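TrwC protein (Escherichia coli, PDB 1QX0) probably nicks plasmid DNA at the origin of transfer to start bacterial conjugation, the present chain being its metal-binding N-terminal relaxase domain in complex with DNA. Local coordinates at residues Ser153-Pro158 with Ser265-Thr270; Ser17-Gly22 with Gly146-Glu151; Leu2-Leu7 with Glu184-Thr189. All coordinates share one frame; numbering follows the deposited sequence.

The three contacts are spread round the relaxase domain, whose central antiparallel sheet carries strand 2-8 of contact 3 and strand 145-152 of contact 2. Segment 2-7 comes first in the sequence; 184-189 follows both halves of contact 2 and the first segment of contact 1, so contacts 1 and 3 interleave. Contact 1 opens right after contact 2, in the loop following strand 145-152, and ends with the linker between helices 255-264 and 274-287. The centres of contacts 1 and 2 are about 16 Å apart and Arg156 packs on Asp21 between them; contact 3 lies about 24 and 19 Å from their centres. Contacts 1 and 3 both touch the bound DNA, and the zinc ion bound in contact 2 lies about 8 Å from the Arg154 side chain.

Contact 1: residues Ser153-Pro158 with Ser265-Thr270; sequences SRERDP and SRAKKT. With nucleotides of chain A.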
loop_
_atom_site.group_PDB
_atom_site.type_symbol
_atom_site.label_atom_id
_atom_site.label_comp_id
_atom_site.label_asym_id
_atom_site.label_seq_id
_atom_site.Cartn_x
_atom_site.Cartn_y
_atom_site.Cartn_z
ATOM N N SER B 153 10.960 5.857 -3.400
ATOM C CA SER B 153 10.114 6.161 -4.539
ATOM C C SER B 153 10.821 5.706 -5.802
ATOM O O SER B 153 12.013 5.357 -5.770
ATOM C CB SER B 153 9.735 7.652 -4.611
ATOM O OG SER B 153 10.732 8.462 -5.223
ATOM N N ARG B 154 10.101 5.702 -6.907
ATOM C CA ARG B 154 10.731 5.400 -8.194
ATOM C C ARG B 154 11.856 6.401 -8.519
ATOM O O ARG B 154 12.749 6.070 -9.268
ATOM C CB ARG B 154 9.698 5.243 -9.296
ATOM C CG ARG B 154 8.726 4.096 -8.969
ATOM C CD ARG B 154 7.653 3.750 -10.047
ATOM N NE ARG B 154 8.207 3.036 -11.217
ATOM C CZ ARG B 154 8.026 1.742 -11.484
ATOM N NH1 ARG B 154 7.308 0.973 -10.671
ATOM N NH2 ARG B 154 8.579 1.213 -12.572
ATOM N N GLU B 155 11.870 7.578 -7.888
ATOM C CA GLU B 155 12.988 8.499 -8.095
ATOM C C GLU B 155 14.040 8.385 -6.988
ATOM O O GLU B 155 14.975 9.190 -6.922
ATOM C CB GLU B 155 12.514 9.943 -8.279
ATOM C CG GLU B 155 12.009 10.277 -9.686
ATOM C CD GLU B 155 13.074 10.184 -10.773
ATOM O OE1 GLU B 155 14.220 10.553 -10.514
ATOM O OE2 GLU B 155 12.773 9.714 -11.892
ATOM N N ARG B 156 13.896 7.366 -6.134
ATOM C CA ARG B 156 14.842 7.127 -5.051
ATOM C C ARG B 156 14.705 8.141 -3.907
ATOM O O ARG B 156 15.589 8.247 -3.082
ATOM C CB ARG B 156 16.280 7.095 -5.594
ATOM C CG ARG B 156 16.909 5.709 -5.752
ATOM C CD ARG B 156 16.132 4.659 -6.596
ATOM N NE ARG B 156 15.313 3.762 -5.750
ATOM C CZ ARG B 156 15.281 2.419 -5.824
ATOM N NH1 ARG B 156 14.489 1.730 -5.001
ATOM N NH2 ARG B 156 16.020 1.754 -6.714
ATOM N N ASP B 157 13.596 8.886 -3.846
ATOM C CA ASP B 157 13.300 9.702 -2.660
ATOM C C ASP B 157 12.870 8.822 -1.479
ATOM O O ASP B 157 12.386 7.706 -1.653
ATOM C CB ASP B 157 12.193 10.717 -2.941
ATOM C CG ASP B 157 12.648 11.851 -3.832
ATOM O OD1 ASP B 157 13.757 12.392 -3.612
ATOM O OD2 ASP B 157 11.938 12.255 -4.786
ATOM N N PRO B 158 13.061 9.308 -0.263
ATOM C CA PRO B 158 12.520 8.587 0.894
ATOM C C PRO B 158 10.976 8.576 0.702
ATOM O O PRO B 158 10.414 9.617 0.363
ATOM C CB PRO B 158 12.952 9.452 2.072
ATOM C CG PRO B 158 14.032 10.285 1.550
ATOM C CD PRO B 158 13.784 10.534 0.114
ATOM N N SER B 265 5.372 10.046 -17.162
ATOM C CA SER B 265 6.438 10.926 -16.644
ATOM C C SER B 265 7.557 10.150 -15.921
ATOM O O SER B 265 8.552 10.734 -15.483
ATOM C CB SER B 265 5.878 12.017 -15.733
ATOM O OG SER B 265 5.567 11.490 -14.453
ATOM N N ARG B 266 7.386 8.834 -15.799
ATOM C CA ARG B 266 8.379 8.004 -15.131
ATOM C C ARG B 266 9.652 7.827 -15.967
ATOM O O ARG B 266 9.591 7.596 -17.191
ATOM C CB ARG B 266 7.793 6.644 -14.776
ATOM C CG ARG B 266 6.793 6.714 -13.660
ATOM C CD ARG B 266 6.720 5.470 -12.823
ATOM N NE ARG B 266 5.842 4.461 -13.412
ATOM C CZ ARG B 266 4.584 4.242 -13.023
ATOM N NH1 ARG B 266 4.048 4.973 -12.052
ATOM N NH2 ARG B 266 3.858 3.302 -13.613
ATOM N N ALA B 267 10.797 7.970 -15.300
ATOM C CA ALA B 267 12.093 7.654 -15.904
ATOM C C ALA B 267 12.430 6.149 -15.776
ATOM O O ALA B 267 11.920 5.462 -14.876
ATOM C CB ALA B 267 13.188 8.520 -15.293
ATOM N N LYS B 268 13.265 5.644 -16.695
ATOM C CA LYS B 268 13.820 4.286 -16.614
ATOM C C LYS B 268 14.965 4.292 -15.588
ATOM O O LYS B 268 15.970 4.974 -15.802
ATOM C CB LYS B 268 14.334 3.839 -17.990
ATOM C CG LYS B 268 13.253 3.294 -18.947
ATOM C CD LYS B 268 13.285 3.964 -20.341
ATOM C CE LYS B 268 14.399 3.405 -21.247
ATOM N NZ LYS B 268 13.897 2.399 -22.236
ATOM N N LYS B 269 14.820 3.555 -14.481
ATOM C CA LYS B 269 15.735 3.723 -13.330
ATOM C C LYS B 269 16.405 2.462 -12.727
ATOM O O LYS B 269 15.731 1.459 -12.409
ATOM C CB LYS B 269 15.050 4.527 -12.215
ATOM C CG LYS B 269 15.998 5.406 -11.404
ATOM C CD LYS B 269 15.593 6.869 -11.488
ATOM C CE LYS B 269 16.251 7.563 -12.662
ATOM N NZ LYS B 269 17.675 7.892 -12.375
ATOM N N THR B 270 17.723 2.575 -12.533
ATOM C CA THR B 270 18.579 1.545 -11.936
ATOM C C THR B 270 18.349 1.318 -10.426
ATOM O O THR B 270 17.612 2.070 -9.775
ATOM C CB THR B 270 20.071 1.919 -12.196
ATOM O OG1 THR B 270 20.254 2.211 -13.588
ATOM C CG2 THR B 270 21.011 0.730 -11.978
ATOM P P DT A 25 5.424 6.482 -8.220
ATOM O OP1 DT A 25 6.655 6.283 -7.368
ATOM O OP2 DT A 25 5.669 7.068 -9.541
ATOM O "O5'" DT A 25 4.440 5.222 -8.346
ATOM C "C5'" DT A 25 4.685 3.998 -7.641
ATOM C "C4'" DT A 25 3.463 3.100 -7.717
ATOM O "O4'" DT A 25 3.449 2.403 -8.990
ATOM C "C3'" DT A 25 3.428 1.948 -6.732
ATOM O "O3'" DT A 25 3.128 2.370 -5.404
ATOM C "C2'" DT A 25 2.347 1.075 -7.381
ATOM C "C1'" DT A 25 2.781 1.158 -8.855
HETATM O O HOH W 1 9.926 4.154 -12.946
#
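Arg154 and Arg266 lay their side chains against each other at the surface, NE of Arg154 coming within 3.3 Å of CD of Arg266. The guanidinium planes are 40° apart, and Arg266 covers part of one Arg154 face, displaced toward its rim. A bend at chi3 (74°) turns the Arg154 chain so that NE can also donate to a water 2.7 Å away. That water in turn donates to the carbonyl O of Ala267, so it bridges Arg154 to the backbone of the other loop. The aliphatic part of Lys269 packs on the Arg154 backbone, CD lying 3.7 Å from Arg154 O, and it crosses Glu155 at about a right angle. The Glu155 carboxylate touches both this chain and Ala267, OE2 being 3.6 Å from CB of Ala267, while the Lys269 ammonium stays short of contact with it. At Thr270, Arg156 NH2 makes a weak hydrogen bond to the backbone O, whereas NH1 bonds to Thr152 OG1. The loop 153-158 presents these groups from a type I turn, held by an ST turn in which Ser153 OG accepts from Glu155 N, and by a second bond from Asp157 N. DNA completes the arrangement: Arg154 CG lies 3.4 Å from OP1 of DT25 of chain A, and Arg266 NH1 approaches OP2 of the same phosphate at 3.6 Å. This phosphate would offset the charge of the two arginines, which suits a surface contact at the DNA backbone, with water rather than a salt bridge joining Arg154 to the opposite loop.

Contact 2: residues Ser17-Gly22 with Gly146-Glu151; sequences SYYEDG and GKFRHE. With ZN (zinc ion), chain D.
His150 is held between the loop 17-22 and the metal: its ND1 binds the zinc ion at 2.1 Å, and its NE2 donates to Tyr18 O at 2.8 Å. The bond is nearly straight at the hydrogen (163°) and lies close to the imidazole plane, though it meets the carbonyl from above its plane. With NE2 carrying the hydrogen, ND1 keeps its lone pair for the zinc, and bond and metal together hold the ring's rotation. Asp21, though poorly ordered, lies over one face, its CB above the ring centre at 4.1 Å and the carboxylate stacked with planes 13° apart; its OD1 bonds to Thr152 OG1. The Phe148 carbonyl O approaches the opposite face. Two residues earlier on the strand, the Phe148 ring receives Tyr18 CB over its face, 3.6 Å from CG, and CE2 of Phe148 in turn reaches over the Tyr19 ring at 3.6 Å from its CE1. With CG beside the backbone N (chi1 -73°), the Tyr18 ring is carried away from Phe148 toward His163, on which it stacks. His161 and His163 complete the protein ligands of zinc, a histidine cluster characteristic of the HUH relaxases, with a water as a further ligand. Strand 145-152 pairs antiparallel with strand 158-171, which supplies those histidines, and on its other edge with strand 34-37, while helix 104-122 packs on the side chains of Lys147 and Arg149.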
loop_
_atom_site.group_PDB
_atom_site.type_symbol
_atom_site.label_atom_id
_atom_site.label_comp_id
_atom_site.label_asym_id
_atom_site.label_seq_id
_atom_site.Cartn_x
_atom_site.Cartn_y
_atom_site.Cartn_z
ATOM N N SER B 17 6.888 -9.637 -6.712
ATOM C CA SER B 17 8.161 -8.906 -6.599
ATOM C C SER B 17 8.106 -7.763 -5.572
ATOM O O SER B 17 9.023 -6.949 -5.491
ATOM C CB SER B 17 8.592 -8.369 -7.960
ATOM O OG SER B 17 8.017 -7.095 -8.196
ATOM N N TYR B 18 7.025 -7.705 -4.794
ATOM C CA TYR B 18 6.936 -6.776 -3.675
ATOM C C TYR B 18 7.928 -7.136 -2.561
ATOM O O TYR B 18 7.974 -6.495 -1.523
ATOM C CB TYR B 18 5.494 -6.663 -3.186
ATOM C CG TYR B 18 4.603 -5.872 -4.127
ATOM C CD1 TYR B 18 5.129 -4.851 -4.942
ATOM C CD2 TYR B 18 3.235 -6.143 -4.212
ATOM C CE1 TYR B 18 4.308 -4.123 -5.816
ATOM C CE2 TYR B 18 2.398 -5.421 -5.079
ATOM C CZ TYR B 18 2.938 -4.417 -5.878
ATOM O OH TYR B 18 2.116 -3.707 -6.733
ATOM N N TYR B 19 8.745 -8.156 -2.820
ATOM C CA TYR B 19 9.977 -8.420 -2.064
ATOM C C TYR B 19 11.163 -7.546 -2.499
ATOM O O TYR B 19 12.047 -7.250 -1.691
ATOM C CB TYR B 19 10.388 -9.882 -2.225
ATOM C CG TYR B 19 9.506 -10.841 -1.480
ATOM C CD1 TYR B 19 8.306 -11.275 -2.034
ATOM C CD2 TYR B 19 9.865 -11.314 -0.218
ATOM C CE1 TYR B 19 7.482 -12.162 -1.353
ATOM C CE2 TYR B 19 9.047 -12.199 0.478
ATOM C CZ TYR B 19 7.860 -12.614 -0.100
ATOM O OH TYR B 19 7.040 -13.491 0.559
ATOM N N GLU B 20 11.174 -7.132 -3.765
ATOM C CA GLU B 20 12.370 -6.557 -4.390
ATOM C C GLU B 20 12.882 -5.235 -3.789
ATOM O O GLU B 20 14.057 -5.157 -3.415
ATOM C CB GLU B 20 12.208 -6.480 -5.909
ATOM C CG GLU B 20 12.154 -7.849 -6.577
ATOM C CD GLU B 20 12.767 -7.851 -7.968
ATOM O OE1 GLU B 20 13.593 -8.754 -8.261
ATOM O OE2 GLU B 20 12.418 -6.948 -8.771
ATOM N N ASP B 21 12.033 -4.209 -3.688
ATOM C CA ASP B 21 12.414 -3.002 -2.936
ATOM C C ASP B 21 12.237 -3.304 -1.451
ATOM O O ASP B 21 11.244 -2.916 -0.841
ATOM C CB ASP B 21 11.590 -1.767 -3.371
ATOM C CG ASP B 21 11.948 -0.473 -2.587
ATOM O OD1 ASP B 21 11.448 0.603 -2.989
ATOM O OD2 ASP B 21 12.684 -0.417 -1.572
ATOM N N GLY B 22 13.200 -4.015 -0.869
ATOM C CA GLY B 22 13.081 -4.413 0.521
ATOM C C GLY B 22 14.286 -5.131 1.082
ATOM O O GLY B 22 14.464 -5.170 2.300
ATOM N N GLY B 146 -0.839 -10.291 2.606
ATOM C CA GLY B 146 0.618 -10.181 2.650
ATOM C C GLY B 146 0.987 -8.715 2.546
ATOM O O GLY B 146 0.656 -8.059 1.571
ATOM N N LYS B 147 1.645 -8.203 3.569
ATOM C CA LYS B 147 2.028 -6.807 3.652
ATOM C C LYS B 147 3.516 -6.655 3.354
ATOM O O LYS B 147 4.354 -7.364 3.936
ATOM C CB LYS B 147 1.748 -6.285 5.062
ATOM C CG LYS B 147 0.303 -6.416 5.555
ATOM C CD LYS B 147 0.173 -5.693 6.911
ATOM C CE LYS B 147 0.688 -6.552 8.071
ATOM N NZ LYS B 147 0.541 -5.867 9.436
ATOM N N PHE B 148 3.842 -5.715 2.457
ATOM C CA PHE B 148 5.220 -5.470 2.023
ATOM C C PHE B 148 5.568 -3.995 2.193
ATOM O O PHE B 148 5.122 -3.133 1.427
ATOM C CB PHE B 148 5.418 -5.947 0.568
ATOM C CG PHE B 148 4.988 -7.370 0.352
ATOM C CD1 PHE B 148 3.669 -7.671 -0.029
ATOM C CD2 PHE B 148 5.878 -8.427 0.591
ATOM C CE1 PHE B 148 3.258 -9.006 -0.210
ATOM C CE2 PHE B 148 5.475 -9.750 0.423
ATOM C CZ PHE B 148 4.140 -10.035 0.040
ATOM N N ARG B 149 6.348 -3.710 3.228
ATOM C CA ARG B 149 6.761 -2.343 3.526
ATOM C C ARG B 149 8.006 -1.967 2.715
ATOM O O ARG B 149 8.976 -2.732 2.637
ATOM C CB ARG B 149 7.014 -2.163 5.026
ATOM C CG ARG B 149 7.141 -0.693 5.452
ATOM C CD ARG B 149 7.629 -0.442 6.868
ATOM N NE ARG B 149 8.938 -1.012 7.064
ATOM C CZ ARG B 149 9.265 -1.858 8.037
ATOM N NH1 ARG B 149 10.502 -2.314 8.095
ATOM N NH2 ARG B 149 8.388 -2.223 8.968
ATOM N N HIS B 150 7.963 -0.774 2.122
ATOM C CA HIS B 150 9.005 -0.278 1.232
ATOM C C HIS B 150 9.405 1.119 1.672
ATOM O O HIS B 150 8.654 1.773 2.373
ATOM C CB HIS B 150 8.450 -0.220 -0.185
ATOM C CG HIS B 150 8.234 -1.569 -0.806
ATOM N ND1 HIS B 150 7.686 -1.727 -2.056
ATOM C CD2 HIS B 150 8.529 -2.817 -0.367
ATOM C CE1 HIS B 150 7.645 -3.015 -2.358
ATOM N NE2 HIS B 150 8.153 -3.697 -1.350
ATOM N N GLU B 151 10.576 1.589 1.223
ATOM C CA GLU B 151 11.140 2.837 1.738
ATOM C C GLU B 151 11.492 3.885 0.695
ATOM O O GLU B 151 11.884 4.990 1.064
ATOM C CB GLU B 151 12.373 2.549 2.631
ATOM C CG GLU B 151 12.102 1.577 3.769
ATOM C CD GLU B 151 13.333 1.259 4.622
ATOM O OE1 GLU B 151 14.456 1.693 4.253
ATOM O OE2 GLU B 151 13.165 0.572 5.676
HETATM ZN ZN ZN D . 6.687 -0.265 -3.139
HETATM O O HOH W 2 6.263 1.097 -5.185
#

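Contact 3: residues Leu2-Leu7 with Glu184-Thr189; sequences LSHMVL and EIVKAT. With SO4 (sulfate ion), chain C; nucleotides of chain A.
His4 ND1 donates to Thr189 OG1 at 2.7 Å, the hydroxyl standing 24° out of the imidazole plane. On the other side of the ring NE2 donates to N3 of the base of DA19 of chain A, 2.8 Å away and nearly straight (162°). With both nitrogens acting as donors, His4 probably carries a positive charge here. One face of the imidazole rests on Val186, whose CG1 sits 3.9 Å from the ring centroid in a CH-pi contact; the same methyl touches DT18 of chain A, 3.5 Å from C2. Beside them Leu2 CD1 presses on Thr189 CG2 at 3.2 Å, a tight fit. Strand 2-8, paired with strand 81-89 of the relaxase sheet, and the turn between helices 183-186 and 189-207 together form a surface that contacts the DNA, His4 meeting the minor-groove edge of the adenine through N3. Thr189 is itself anchored: OG1 donates to Val186 O at 2.8 Å, and that carbonyl also takes Thr189 N, closing a type I turn from Val186. On the strand, His4 has CG between backbone N and carbonyl carbon (chi1 68°), which swings the ring out toward the turn, and its side chain also touches Leu86 of strand 81-89.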
loop_
_atom_site.group_PDB
_atom_site.type_symbol
_atom_site.label_atom_id
_atom_site.label_comp_id
_atom_site.label_asym_id
_atom_site.label_seq_id
_atom_site.Cartn_x
_atom_site.Cartn_y
_atom_site.Cartn_z
ATOM N N LEU B 2 -4.116 6.482 0.680
ATOM C CA LEU B 2 -4.445 5.092 0.441
ATOM C C LEU B 2 -4.977 4.918 -0.991
ATOM O O LEU B 2 -5.928 5.567 -1.405
ATOM C CB LEU B 2 -5.469 4.612 1.465
ATOM C CG LEU B 2 -5.867 3.121 1.576
ATOM C CD1 LEU B 2 -7.124 2.866 0.854
ATOM C CD2 LEU B 2 -4.786 2.176 1.067
ATOM N N SER B 3 -4.347 4.051 -1.754
ATOM C CA SER B 3 -4.936 3.713 -3.036
ATOM C C SER B 3 -5.171 2.200 -3.153
ATOM O O SER B 3 -4.571 1.401 -2.430
ATOM C CB SER B 3 -4.089 4.221 -4.203
ATOM O OG SER B 3 -3.104 3.283 -4.462
ATOM N N HIS B 4 -6.067 1.831 -4.049
ATOM C CA HIS B 4 -6.301 0.433 -4.318
ATOM C C HIS B 4 -5.970 0.139 -5.757
ATOM O O HIS B 4 -6.069 1.008 -6.618
ATOM C CB HIS B 4 -7.763 0.048 -4.001
ATOM C CG HIS B 4 -8.763 0.666 -4.926
ATOM N ND1 HIS B 4 -9.540 1.736 -4.560
ATOM C CD2 HIS B 4 -9.100 0.378 -6.204
ATOM C CE1 HIS B 4 -10.326 2.076 -5.563
ATOM N NE2 HIS B 4 -10.074 1.276 -6.577
HETATM N N MSE B 5 -5.583 -1.096 -6.007
HETATM C CA MSE B 5 -5.569 -1.625 -7.357
HETATM C C MSE B 5 -6.033 -3.074 -7.376
HETATM O O MSE B 5 -5.412 -3.946 -6.769
HETATM C CB MSE B 5 -4.168 -1.503 -7.977
HETATM C CG MSE B 5 -4.141 -1.810 -9.501
HETATM SE SE MSE B 5 -2.360 -1.636 -10.157
HETATM C CE MSE B 5 -1.793 -0.068 -9.039
ATOM N N VAL B 6 -7.117 -3.343 -8.081
ATOM C CA VAL B 6 -7.495 -4.738 -8.385
ATOM C C VAL B 6 -6.364 -5.450 -9.133
ATOM O O VAL B 6 -5.866 -4.941 -10.137
ATOM C CB VAL B 6 -8.764 -4.796 -9.236
ATOM C CG1 VAL B 6 -9.138 -6.254 -9.552
ATOM C CG2 VAL B 6 -9.915 -4.080 -8.501
ATOM N N LEU B 7 -5.941 -6.606 -8.628
ATOM C CA LEU B 7 -4.840 -7.353 -9.264
ATOM C C LEU B 7 -5.366 -8.530 -10.108
ATOM O O LEU B 7 -6.220 -9.300 -9.652
ATOM C CB LEU B 7 -3.861 -7.865 -8.223
ATOM C CG LEU B 7 -2.639 -7.101 -7.667
ATOM C CD1 LEU B 7 -2.407 -5.664 -8.181
ATOM C CD2 LEU B 7 -2.647 -7.167 -6.143
ATOM N N GLU B 184 -17.219 -3.539 -0.742
ATOM C CA GLU B 184 -17.190 -2.715 0.467
ATOM C C GLU B 184 -15.802 -2.210 0.827
ATOM O O GLU B 184 -15.676 -1.149 1.412
ATOM C CB GLU B 184 -17.802 -3.447 1.666
ATOM C CG GLU B 184 -19.265 -3.801 1.475
ATOM C CD GLU B 184 -20.141 -2.655 1.884
ATOM O OE1 GLU B 184 -20.849 -2.105 0.995
ATOM O OE2 GLU B 184 -20.074 -2.283 3.096
ATOM N N ILE B 185 -14.768 -2.976 0.492
ATOM C CA ILE B 185 -13.395 -2.503 0.691
ATOM C C ILE B 185 -13.033 -1.421 -0.351
ATOM O O ILE B 185 -12.589 -0.336 0.011
ATOM C CB ILE B 185 -12.437 -3.675 0.706
ATOM C CG1 ILE B 185 -12.915 -4.662 1.776
ATOM C CG2 ILE B 185 -10.955 -3.207 0.936
ATOM C CD1 ILE B 185 -12.166 -5.962 1.797
ATOM N N VAL B 186 -13.300 -1.695 -1.617
ATOM C CA VAL B 186 -12.989 -0.789 -2.710
ATOM C C VAL B 186 -13.680 0.582 -2.558
ATOM O O VAL B 186 -13.014 1.634 -2.602
ATOM C CB VAL B 186 -13.284 -1.459 -4.093
ATOM C CG1 VAL B 186 -13.083 -0.483 -5.250
ATOM C CG2 VAL B 186 -12.339 -2.675 -4.317
ATOM N N LYS B 187 -15.004 0.565 -2.382
ATOM C CA LYS B 187 -15.782 1.785 -2.196
ATOM C C LYS B 187 -15.500 2.502 -0.857
ATOM O O LYS B 187 -15.872 3.667 -0.674
ATOM C CB LYS B 187 -17.297 1.489 -2.360
ATOM C CG LYS B 187 -17.684 0.966 -3.770
ATOM C CD LYS B 187 -19.145 0.544 -3.844
ATOM C CE LYS B 187 -19.547 0.038 -5.241
ATOM N NZ LYS B 187 -21.048 -0.149 -5.306
ATOM N N ALA B 188 -14.875 1.802 0.080
ATOM C CA ALA B 188 -14.451 2.418 1.339
ATOM C C ALA B 188 -13.007 2.910 1.294
ATOM O O ALA B 188 -12.434 3.154 2.356
ATOM C CB ALA B 188 -14.604 1.429 2.510
ATOM N N THR B 189 -12.411 3.060 0.111
ATOM C CA THR B 189 -10.967 3.412 0.007
ATOM C C THR B 189 -10.664 4.736 0.709
ATOM O O THR B 189 -9.673 4.862 1.446
ATOM C CB THR B 189 -10.477 3.512 -1.449
ATOM O OG1 THR B 189 -10.366 2.208 -2.050
ATOM C CG2 THR B 189 -9.058 3.994 -1.464
HETATM S S SO4 C . 0.810 5.020 -4.958
HETATM O O1 SO4 C . 0.687 3.911 -5.900
HETATM O O2 SO4 C . 1.941 4.764 -4.075
HETATM O O3 SO4 C . -0.434 5.124 -4.193
HETATM O O4 SO4 C . 1.087 6.260 -5.679
ATOM P P DA A 19 -17.095 4.345 -6.735
ATOM O OP1 DA A 19 -17.806 4.559 -5.464
ATOM O OP2 DA A 19 -17.469 5.195 -7.875
ATOM O "O5'" DA A 19 -15.557 4.527 -6.450
ATOM C "C5'" DA A 19 -15.015 4.037 -5.252
ATOM C "C4'" DA A 19 -13.512 4.118 -5.256
ATOM O "O4'" DA A 19 -13.010 3.398 -6.407
ATOM C "C3'" DA A 19 -12.916 5.506 -5.404
ATOM O "O3'" DA A 19 -11.593 5.403 -4.904
ATOM C "C2'" DA A 19 -12.903 5.702 -6.923
ATOM C "C1'" DA A 19 -12.425 4.319 -7.342
ATOM N N9 DA A 19 -12.899 3.858 -8.615
ATOM C C8 DA A 19 -13.904 4.405 -9.382
ATOM N N7 DA A 19 -14.125 3.759 -10.495
ATOM C C5 DA A 19 -13.220 2.729 -10.465
ATOM C C6 DA A 19 -12.967 1.695 -11.379
ATOM N N6 DA A 19 -13.655 1.549 -12.516
ATOM N N1 DA A 19 -11.991 0.819 -11.054
ATOM C C2 DA A 19 -11.300 0.991 -9.910
ATOM N N3 DA A 19 -11.448 1.949 -8.980
ATOM C C4 DA A 19 -12.442 2.778 -9.319
ATOM P P DT A 18 -17.540 2.206 -12.692
ATOM O OP1 DT A 18 -18.572 3.262 -12.810
ATOM O OP2 DT A 18 -16.253 2.320 -13.396
ATOM O "O5'" DT A 18 -17.240 1.914 -11.148
ATOM C "C5'" DT A 18 -18.313 1.865 -10.241
ATOM C "C4'" DT A 18 -17.809 1.437 -8.884
ATOM O "O4'" DT A 18 -17.208 0.117 -8.952
ATOM C "C3'" DT A 18 -16.724 2.334 -8.310
ATOM O "O3'" DT A 18 -17.243 2.825 -7.122
ATOM C "C2'" DT A 18 -15.565 1.366 -8.030
ATOM C "C1'" DT A 18 -16.304 0.036 -7.903
ATOM N N1 DT A 18 -15.435 -1.175 -8.044
ATOM C C2 DT A 18 -15.543 -2.180 -7.106
ATOM O O2 DT A 18 -16.304 -2.144 -6.163
ATOM N N3 DT A 18 -14.704 -3.247 -7.302
ATOM C C4 DT A 18 -13.786 -3.396 -8.333
ATOM O O4 DT A 18 -13.093 -4.395 -8.413
ATOM C C5 DT A 18 -13.726 -2.309 -9.295
ATOM C C7 DT A 18 -12.780 -2.344 -10.470
ATOM C C6 DT A 18 -14.548 -1.261 -9.099
#